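Local coordinates for protein putative citrate lyase (Ralstonia eutropha, PDB 3QQW) that is a putative magnesium-dependent TIM-barrel lyase of the HpcH/HpaI aldolase and citrate lyase family, possibly cleaving (S)-citramalyl-CoA, at residues C[86-91]-C[116-121]; C[95-100]-C[127-132]; C[112-117]-C[147-152]. All coordinates share one frame; numbering follows the deposited sequence. Where two conformers were deposited one is given.

Contact 1: C[86-91]-C[116-121]; sequences GARIHD and TVPKAT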
loop_
_atom_site.group_PDB
_atom_site.type_symbol
_atom_site.label_atom_id
_atom_site.label_comp_id
_atom_site.label_asym_id
_atom_site.label_seq_id
_atom_site.Cartn_x
_atom_site.Cartn_y
_atom_site.Cartn_z
ATOM N N GLY C 86 -15.413 -22.627 17.705
ATOM C CA GLY C 86 -15.697 -21.219 17.965
ATOM C C GLY C 86 -17.048 -20.856 17.380
ATOM O O GLY C 86 -17.744 -21.719 16.831
ATOM N N ALA C 87 -17.432 -19.588 17.469
ATOM C CA ALA C 87 -18.715 -19.154 16.930
ATOM C C ALA C 87 -18.615 -17.823 16.232
ATOM O O ALA C 87 -17.920 -16.934 16.703
ATOM C CB ALA C 87 -19.753 -19.067 18.039
ATOM N N ARG C 88 -19.331 -17.666 15.128
ATOM C CA ARG C 88 -19.415 -16.373 14.462
ATOM C C ARG C 88 -20.723 -15.769 14.902
ATOM O O ARG C 88 -21.775 -16.322 14.617
ATOM C CB ARG C 88 -19.294 -16.441 12.915
ATOM C CG ARG C 88 -19.633 -15.077 12.308
ATOM C CD ARG C 88 -19.247 -14.807 10.881
ATOM N NE ARG C 88 -19.804 -15.763 9.933
ATOM C CZ ARG C 88 -19.510 -15.786 8.631
ATOM N NH1 ARG C 88 -18.715 -14.855 8.104
ATOM N NH2 ARG C 88 -20.036 -16.719 7.841
ATOM N N ILE C 89 -20.658 -14.645 15.607
ATOM C CA ILE C 89 -21.814 -13.898 16.070
ATOM C C ILE C 89 -22.230 -12.950 14.946
ATOM O O ILE C 89 -21.545 -12.865 13.949
ATOM C CB ILE C 89 -21.431 -13.159 17.401
ATOM C CG1 ILE C 89 -20.329 -12.059 17.153
ATOM C CG2 ILE C 89 -20.987 -14.204 18.473
ATOM C CD1 ILE C 89 -20.075 -11.079 18.288
ATOM N N HIS C 90 -23.316 -12.225 15.113
ATOM C CA HIS C 90 -23.799 -11.228 14.169
ATOM C C HIS C 90 -22.894 -9.966 14.197
ATOM O O HIS C 90 -22.146 -9.760 15.151
ATOM C CB HIS C 90 -25.268 -10.872 14.498
ATOM C CG HIS C 90 -26.229 -11.978 14.150
ATOM N ND1 HIS C 90 -26.535 -12.997 15.058
ATOM C CD2 HIS C 90 -26.885 -12.223 12.993
ATOM C CE1 HIS C 90 -27.385 -13.790 14.434
ATOM N NE2 HIS C 90 -27.633 -13.356 13.192
ATOM N N ASP C 91 -22.967 -9.126 13.144
ATOM C CA ASP C 91 -22.122 -7.956 13.028
ATOM C C ASP C 91 -22.441 -6.870 14.096
ATOM O O ASP C 91 -23.531 -6.888 14.678
ATOM C CB ASP C 91 -22.195 -7.394 11.609
ATOM C CG ASP C 91 -23.486 -6.736 11.275
ATOM O OD1 ASP C 91 -24.385 -7.427 10.750
ATOM O OD2 ASP C 91 -23.604 -5.527 11.522
ATOM N N THR C 116 -15.842 -15.098 16.327
ATOM C CA THR C 116 -15.613 -14.472 15.035
ATOM C C THR C 116 -16.583 -13.296 14.939
ATOM O O THR C 116 -17.799 -13.463 15.101
ATOM C CB THR C 116 -15.722 -15.486 13.929
ATOM O OG1 THR C 116 -14.710 -16.468 14.132
ATOM C CG2 THR C 116 -15.549 -14.865 12.560
ATOM N N VAL C 117 -16.020 -12.096 14.744
ATOM C CA VAL C 117 -16.772 -10.836 14.660
ATOM C C VAL C 117 -16.799 -10.394 13.187
ATOM O O VAL C 117 -15.752 -10.076 12.601
ATOM C CB VAL C 117 -16.159 -9.756 15.592
ATOM C CG1 VAL C 117 -16.925 -8.445 15.520
ATOM C CG2 VAL C 117 -16.046 -10.253 17.020
ATOM N N PRO C 118 -17.993 -10.306 12.593
ATOM C CA PRO C 118 -18.065 -9.959 11.170
ATOM C C PRO C 118 -18.452 -8.508 10.888
ATOM O O PRO C 118 -19.022 -7.828 11.740
ATOM C CB PRO C 118 -19.184 -10.873 10.671
ATOM C CG PRO C 118 -20.117 -10.948 11.827
ATOM C CD PRO C 118 -19.320 -10.706 13.101
ATOM N N LYS C 119 -18.191 -8.069 9.641
ATOM C CA LYS C 119 -18.659 -6.821 9.065
ATOM C C LYS C 119 -18.475 -5.555 9.921
ATOM O O LYS C 119 -19.291 -4.629 9.798
ATOM C CB LYS C 119 -20.159 -6.981 8.745
ATOM C CG LYS C 119 -20.466 -7.502 7.352
ATOM C CD LYS C 119 -21.852 -8.164 7.328
ATOM C CE LYS C 119 -21.985 -9.261 6.292
ATOM N NZ LYS C 119 -21.120 -10.437 6.590
ATOM N N ALA C 120 -17.421 -5.472 10.746
ATOM C CA ALA C 120 -17.188 -4.217 11.482
ATOM C C ALA C 120 -16.774 -3.165 10.476
ATOM O O ALA C 120 -16.105 -3.498 9.486
ATOM C CB ALA C 120 -16.128 -4.381 12.555
ATOM N N THR C 121 -17.248 -1.933 10.656
ATOM C CA THR C 121 -16.985 -0.852 9.705
ATOM C C THR C 121 -15.918 0.104 10.226
ATOM O O THR C 121 -15.526 1.021 9.518
ATOM C CB THR C 121 -18.267 -0.113 9.358
ATOM O OG1 THR C 121 -18.848 0.398 10.560
ATOM C CG2 THR C 121 -19.256 -0.993 8.609
HETATM O O HOH W 1 -21.287 -3.310 11.075
#

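Contact 2: C[95-100]-C[127-132]; sequences PAWRQD and AEVIRY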
loop_
_atom_site.group_PDB
_atom_site.type_symbol
_atom_site.label_atom_id
_atom_site.label_comp_id
_atom_site.label_asym_id
_atom_site.label_seq_id
_atom_site.Cartn_x
_atom_site.Cartn_y
_atom_site.Cartn_z
ATOM N N PRO C 95 -28.885 -6.159 15.737
ATOM C CA PRO C 95 -29.450 -6.082 17.104
ATOM C C PRO C 95 -29.237 -7.327 17.985
ATOM O O PRO C 95 -29.497 -7.257 19.187
ATOM C CB PRO C 95 -30.950 -5.868 16.851
ATOM C CG PRO C 95 -31.213 -6.392 15.497
ATOM C CD PRO C 95 -29.958 -6.177 14.708
ATOM N N ALA C 96 -28.751 -8.448 17.422
ATOM C CA ALA C 96 -28.583 -9.682 18.186
ATOM C C ALA C 96 -27.125 -9.981 18.599
ATOM O O ALA C 96 -26.920 -10.968 19.302
ATOM C CB ALA C 96 -29.143 -10.858 17.388
ATOM N N TRP C 97 -26.145 -9.149 18.227
ATOM C CA TRP C 97 -24.741 -9.495 18.506
ATOM C C TRP C 97 -24.430 -9.654 20.006
ATOM O O TRP C 97 -23.749 -10.611 20.357
ATOM C CB TRP C 97 -23.718 -8.549 17.804
ATOM C CG TRP C 97 -23.454 -7.215 18.449
ATOM C CD1 TRP C 97 -23.933 -6.005 18.040
ATOM C CD2 TRP C 97 -22.508 -6.935 19.500
ATOM N NE1 TRP C 97 -23.387 -4.999 18.797
ATOM C CE2 TRP C 97 -22.518 -5.537 19.708
ATOM C CE3 TRP C 97 -21.681 -7.738 20.318
ATOM C CZ2 TRP C 97 -21.741 -4.915 20.705
ATOM C CZ3 TRP C 97 -20.935 -7.121 21.324
ATOM C CH2 TRP C 97 -20.966 -5.728 21.507
ATOM N N ARG C 98 -24.940 -8.764 20.874
ATOM C CA ARG C 98 -24.709 -8.837 22.328
ATOM C C ARG C 98 -25.372 -10.075 22.917
ATOM O O ARG C 98 -24.759 -10.773 23.725
ATOM C CB ARG C 98 -25.240 -7.576 23.030
ATOM C CG ARG C 98 -24.353 -6.379 22.822
ATOM C CD ARG C 98 -24.918 -5.183 23.540
ATOM N NE ARG C 98 -23.867 -4.216 23.824
ATOM C CZ ARG C 98 -23.617 -3.144 23.081
ATOM N NH1 ARG C 98 -24.357 -2.885 22.007
ATOM N NH2 ARG C 98 -22.627 -2.318 23.408
ATOM N N GLN C 99 -26.607 -10.367 22.462
ATOM C CA GLN C 99 -27.381 -11.547 22.849
ATOM C C GLN C 99 -26.625 -12.824 22.451
ATOM O O GLN C 99 -26.561 -13.745 23.257
ATOM C CB GLN C 99 -28.776 -11.498 22.218
ATOM C CG GLN C 99 -29.687 -12.647 22.636
ATOM C CD GLN C 99 -31.031 -12.532 21.980
ATOM O OE1 GLN C 99 -31.239 -13.020 20.864
ATOM N NE2 GLN C 99 -31.960 -11.863 22.652
ATOM N N ASP C 100 -26.019 -12.858 21.246
ATOM C CA ASP C 100 -25.197 -13.996 20.796
ATOM C C ASP C 100 -24.052 -14.213 21.759
ATOM O O ASP C 100 -23.788 -15.334 22.140
ATOM C CB ASP C 100 -24.611 -13.770 19.388
ATOM C CG ASP C 100 -25.569 -13.688 18.212
ATOM O OD1 ASP C 100 -26.701 -14.224 18.319
ATOM O OD2 ASP C 100 -25.169 -13.129 17.165
ATOM N N ALA C 127 -13.428 -2.724 18.935
ATOM C CA ALA C 127 -13.042 -2.448 20.317
ATOM C C ALA C 127 -14.233 -2.630 21.258
ATOM O O ALA C 127 -14.071 -3.250 22.301
ATOM C CB ALA C 127 -12.478 -1.032 20.422
ATOM N N GLU C 128 -15.432 -2.162 20.856
ATOM C CA GLU C 128 -16.679 -2.251 21.635
ATOM C C GLU C 128 -17.107 -3.701 21.840
ATOM O O GLU C 128 -17.482 -4.080 22.950
ATOM C CB GLU C 128 -17.800 -1.462 20.926
ATOM C CG GLU C 128 -19.153 -1.393 21.639
ATOM C CD GLU C 128 -20.337 -0.978 20.779
ATOM O OE1 GLU C 128 -20.252 -1.079 19.532
ATOM O OE2 GLU C 128 -21.369 -0.578 21.363
ATOM N N VAL C 129 -17.015 -4.509 20.773
ATOM C CA VAL C 129 -17.399 -5.913 20.762
ATOM C C VAL C 129 -16.422 -6.698 21.647
ATOM O O VAL C 129 -16.866 -7.522 22.441
ATOM C CB VAL C 129 -17.478 -6.466 19.300
ATOM C CG1 VAL C 129 -17.781 -7.952 19.291
ATOM C CG2 VAL C 129 -18.520 -5.713 18.474
ATOM N N ILE C 130 -15.108 -6.414 21.531
ATOM C CA ILE C 130 -14.062 -7.100 22.305
ATOM C C ILE C 130 -14.235 -6.826 23.814
ATOM O O ILE C 130 -14.153 -7.760 24.636
ATOM C CB ILE C 130 -12.649 -6.715 21.798
ATOM C CG1 ILE C 130 -12.366 -7.396 20.472
ATOM C CG2 ILE C 130 -11.559 -7.035 22.838
ATOM C CD1 ILE C 130 -11.225 -6.742 19.758
ATOM N N ARG C 131 -14.500 -5.551 24.150
ATOM C CA ARG C 131 -14.739 -5.083 25.508
ATOM C C ARG C 131 -15.975 -5.807 26.088
ATOM O O ARG C 131 -15.965 -6.216 27.246
ATOM C CB ARG C 131 -14.929 -3.555 25.461
ATOM C CG ARG C 131 -15.078 -2.829 26.789
ATOM C CD ARG C 131 -14.887 -1.327 26.583
ATOM N NE ARG C 131 -15.997 -0.680 25.861
ATOM C CZ ARG C 131 -15.900 -0.094 24.668
ATOM N NH1 ARG C 131 -14.737 -0.047 24.033
ATOM N NH2 ARG C 131 -16.963 0.454 24.105
ATOM N N TYR C 132 -17.044 -5.950 25.263
ATOM C CA TYR C 132 -18.279 -6.591 25.692
ATOM C C TYR C 132 -18.051 -8.087 25.944
ATOM O O TYR C 132 -18.489 -8.581 26.973
ATOM C CB TYR C 132 -19.425 -6.352 24.685
ATOM C CG TYR C 132 -20.756 -6.836 25.223
ATOM C CD1 TYR C 132 -21.450 -6.099 26.177
ATOM C CD2 TYR C 132 -21.281 -8.073 24.843
ATOM C CE1 TYR C 132 -22.637 -6.570 26.729
ATOM C CE2 TYR C 132 -22.476 -8.545 25.375
ATOM C CZ TYR C 132 -23.145 -7.796 26.325
ATOM O OH TYR C 132 -24.316 -8.270 26.851
#

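Contact 3: C[112-117]-C[147-152]; sequences LAYITV and PVHVLI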
loop_
_atom_site.group_PDB
_atom_site.type_symbol
_atom_site.label_atom_id
_atom_site.label_comp_id
_atom_site.label_asym_id
_atom_site.label_seq_id
_atom_site.Cartn_x
_atom_site.Cartn_y
_atom_site.Cartn_z
ATOM N N LEU C 112 -15.502 -22.630 24.682
ATOM C CA LEU C 112 -15.480 -21.710 23.540
ATOM C C LEU C 112 -14.052 -21.373 23.127
ATOM O O LEU C 112 -13.286 -20.857 23.938
ATOM C CB LEU C 112 -16.273 -20.446 23.865
ATOM C CG LEU C 112 -16.512 -19.427 22.724
ATOM C CD1 LEU C 112 -17.302 -20.026 21.556
ATOM C CD2 LEU C 112 -17.216 -18.226 23.263
ATOM N N ALA C 113 -13.678 -21.730 21.880
ATOM C CA ALA C 113 -12.320 -21.546 21.380
ATOM C C ALA C 113 -12.056 -20.087 20.973
ATOM O O ALA C 113 -10.945 -19.589 21.179
ATOM C CB ALA C 113 -12.068 -22.471 20.198
ATOM N N TYR C 114 -13.063 -19.422 20.378
ATOM C CA TYR C 114 -12.980 -18.052 19.879
ATOM C C TYR C 114 -14.342 -17.532 19.455
ATOM O O TYR C 114 -15.286 -18.310 19.265
ATOM C CB TYR C 114 -12.006 -17.940 18.670
ATOM C CG TYR C 114 -12.325 -18.895 17.553
ATOM C CD1 TYR C 114 -13.226 -18.548 16.545
ATOM C CD2 TYR C 114 -11.724 -20.150 17.490
ATOM C CE1 TYR C 114 -13.550 -19.443 15.524
ATOM C CE2 TYR C 114 -12.050 -21.056 16.482
ATOM C CZ TYR C 114 -12.962 -20.698 15.504
ATOM O OH TYR C 114 -13.251 -21.582 14.492
ATOM N N ILE C 115 -14.413 -16.210 19.237
ATOM C CA ILE C 115 -15.586 -15.552 18.687
ATOM C C ILE C 115 -15.126 -14.845 17.420
ATOM O O ILE C 115 -14.130 -14.117 17.430
ATOM C CB ILE C 115 -16.293 -14.601 19.692
ATOM C CG1 ILE C 115 -17.068 -15.422 20.724
ATOM C CG2 ILE C 115 -17.220 -13.599 18.981
ATOM C CD1 ILE C 115 -17.388 -14.671 21.921
ATOM N N THR C 116 -15.842 -15.098 16.327
ATOM C CA THR C 116 -15.613 -14.472 15.035
ATOM C C THR C 116 -16.583 -13.296 14.939
ATOM O O THR C 116 -17.799 -13.463 15.101
ATOM C CB THR C 116 -15.722 -15.486 13.929
ATOM O OG1 THR C 116 -14.710 -16.468 14.132
ATOM C CG2 THR C 116 -15.549 -14.865 12.560
ATOM N N VAL C 117 -16.020 -12.096 14.744
ATOM C CA VAL C 117 -16.772 -10.836 14.660
ATOM C C VAL C 117 -16.799 -10.394 13.187
ATOM O O VAL C 117 -15.752 -10.076 12.601
ATOM C CB VAL C 117 -16.159 -9.756 15.592
ATOM C CG1 VAL C 117 -16.925 -8.445 15.520
ATOM C CG2 VAL C 117 -16.046 -10.253 17.020
ATOM N N PRO C 147 -10.430 -15.634 22.838
ATOM C CA PRO C 147 -9.743 -15.085 21.653
ATOM C C PRO C 147 -10.748 -14.622 20.615
ATOM O O PRO C 147 -11.833 -15.169 20.521
ATOM C CB PRO C 147 -8.917 -16.266 21.146
ATOM C CG PRO C 147 -8.806 -17.202 22.319
ATOM C CD PRO C 147 -10.137 -17.070 22.993
ATOM N N VAL C 148 -10.415 -13.574 19.889
ATOM C CA VAL C 148 -11.302 -12.974 18.893
ATOM C C VAL C 148 -10.680 -13.073 17.493
ATOM O O VAL C 148 -9.464 -12.918 17.324
ATOM C CB VAL C 148 -11.632 -11.495 19.277
ATOM C CG1 VAL C 148 -12.560 -10.854 18.267
ATOM C CG2 VAL C 148 -12.232 -11.410 20.681
ATOM N N HIS C 149 -11.545 -13.356 16.510
ATOM C CA HIS C 149 -11.264 -13.407 15.071
ATOM C C HIS C 149 -12.041 -12.277 14.463
ATOM O O HIS C 149 -13.263 -12.200 14.654
ATOM C CB HIS C 149 -11.655 -14.748 14.446
ATOM C CG HIS C 149 -10.887 -15.942 14.936
ATOM N ND1 HIS C 149 -10.959 -17.153 14.267
ATOM C CD2 HIS C 149 -10.087 -16.088 16.024
ATOM C CE1 HIS C 149 -10.204 -17.991 14.959
ATOM N NE2 HIS C 149 -9.657 -17.392 16.031
ATOM N N VAL C 150 -11.352 -11.351 13.802
ATOM C CA VAL C 150 -12.027 -10.173 13.248
ATOM C C VAL C 150 -12.020 -10.220 11.732
ATOM O O VAL C 150 -10.965 -10.342 11.105
ATOM C CB VAL C 150 -11.392 -8.856 13.789
ATOM C CG1 VAL C 150 -12.070 -7.627 13.212
ATOM C CG2 VAL C 150 -11.451 -8.819 15.306
ATOM N N LEU C 151 -13.209 -10.114 11.139
ATOM C CA LEU C 151 -13.330 -10.024 9.689
ATOM C C LEU C 151 -12.953 -8.636 9.216
ATOM O O LEU C 151 -13.433 -7.640 9.771
ATOM C CB LEU C 151 -14.765 -10.326 9.234
ATOM C CG LEU C 151 -15.139 -11.748 8.774
ATOM C CD1 LEU C 151 -14.324 -12.210 7.594
ATOM C CD2 LEU C 151 -15.106 -12.705 9.892
ATOM N N ILE C 152 -12.088 -8.575 8.197
ATOM C CA ILE C 152 -11.715 -7.342 7.494
ATOM C C ILE C 152 -12.409 -7.478 6.166
ATOM O O ILE C 152 -11.955 -8.232 5.308
ATOM C CB ILE C 152 -10.184 -7.123 7.421
ATOM C CG1 ILE C 152 -9.538 -7.177 8.859
ATOM C CG2 ILE C 152 -9.849 -5.818 6.669
ATOM C CD1 ILE C 152 -10.066 -6.140 9.932
HETATM O O HOH W 2 -13.000 -16.859 12.414
HETATM O O HOH W 3 -15.381 -7.285 11.806
#

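Contact 1: C[86-91]-C[116-121]
Thr116 sits against the end of strand 85-88 and is held through both of its backbone polar atoms. Its N donates to Ala87 O over 2.8 Å in an almost straight bond (174° at the hydrogen), and its carbonyl takes the amide of Ile89, N to O 3.1 Å. These two bonds straddle Arg88, whose CB lies 3.8 Å from Thr116 CB on the same face of the sheet. The aliphatic part of Arg88 then runs past Thr116 CG2 and brings CD to 3.9 Å from Pro118 CB. Because CG stands opposite the backbone N (chi1 170°) and the chain bends at chi3, the guanidinium is carried beyond this contact to a salt bridge with Asp54.

The pairing is that of parallel neighbours in a TIM barrel, joined by a right-handed beta-alpha-beta crossover through helix 97-107, and the segments run on into the loops at the C-terminal ends of their strands. There the Pro118 ring fills the corner, its CG 3.2 Å from Ile89 O, while Asp91 CB packs 3.5 Å from Lys119 CB. A water lies within hydrogen-bonding distance of both Lys119 O and Asp91 OD2; the latter also bonds Ser93 OG. Further out, Lys119 NZ forms salt bridges with Glu56 and Asp179, the latter a predicted magnesium ligand; Arg88 itself is predicted to bind substrate.

Contact 2: C[95-100]-C[127-132]
Glu128 OE2 receives Arg98 NH2 at 3.0 Å, a salt bridge with a moderately bent N-H...O angle of 150°. The donor comes from above the carboxylate plane, 47° out of it; one N-H, that of NH2, carries the bond to OE2, and the two flat groups are steeply turned against each other. The extended Arg98 chain reaches the carboxylate by passing over the Tyr132 ring: its CG lies above one face, 3.9 Å from the ring centroid, in a CH-pi contact. Trp97 CZ2 in turn rests over the centre of one guanidinium face.

Both segments belong to the outer layer of the TIM barrel, where helix 97-107 and helix 123-139 pack side by side around the strands. The Trp97 indole projects between them, a chi1 of 80° directing its six-membered ring at the second helix. Val129 CG2 stands almost squarely over that ring, 3.9 Å from its centroid, with Arg98 CG on the opposite face. Tyr132 CB meets the indole at its edge, 3.6 Å from Trp97 CH2, and the two aromatic planes are nearly perpendicular. Beyond the ring, Tyr132 OH is hydrogen-bonded to Asp102, one turn beyond Arg98 in helix 97-107. Val129 also touches Pro92 in the loop that leads into that helix.

Contact 3: C[112-117]-C[147-152]
Tyr114 and His149 lie face to face as an offset stack, ring centroids 3.9 Å apart and planes only 7° from parallel. His149 CE1 sits over the centre of the phenol ring, and Tyr114 CB also bears on the imidazole face. A chi1 of 54° swings the phenol over the neighbouring strand, onto the imidazole. Tyr114 OH is tethered to Thr52 OG1, while the bond from His149 NE2 to Glu171 helps set the turn of the imidazole.

Four backbone hydrogen bonds join the strands in parallel register. Pro147 O accepts Ile115 N, Ile115 O accepts His149 N at 2.8 Å, His149 O accepts Val117 N at 2.8 Å, and Val117 O accepts Leu151 N at 2.9 Å. Thr116 and His149 pair on one face of the sheet, Ile115 with Val148 and Val117 with Val150 on the other.

Two waters supplement this network. One, in the plane of the imidazole at its edge, lies 2.8 Å from His149 ND1 and appears to accept from Thr116 OG1, at a rather short distance. The other donates to Val117 O and Leu151 O.

Apolar contacts flank the backbone pairing, with Val117 CG2 3.8 Å from Val148 CG1 and, on the opposite face, Thr116 CG2 beside Leu151 CD2.

Strands 115-117 and 148-152 are adjacent in the barrel and linked by helix 123-139, which covers Ile115, Val117, Val148 and Val150 from outside. The other face looks into the barrel, where Tyr114 and His149 touch Arg251 and Leu151 touches Trp253 of strand 251-254.

In the fold
The three contacts build one sector of the eight-stranded parallel barrel typical of the HpcH/HpaI aldolases. Contacts 1 and 3, with centres about 7 Å apart, share Thr116 and Val117, so strand 115-117 pairs with strand 85-88 on one edge and strand 148-152 on the other. Contact 2 lies in the surrounding helical layer, its centre about 9 Å from that of contact 1 and 12 Å from that of contact 3. Its helices, 97-107 and 123-139, alternate with the three strands along the chain. Val129 CG1 reaches Val117 CG2, and Asp100 probably bonds His90, tying this layer to strand 115-117 and to the loop after strand 85-88, close to the predicted metal and substrate site.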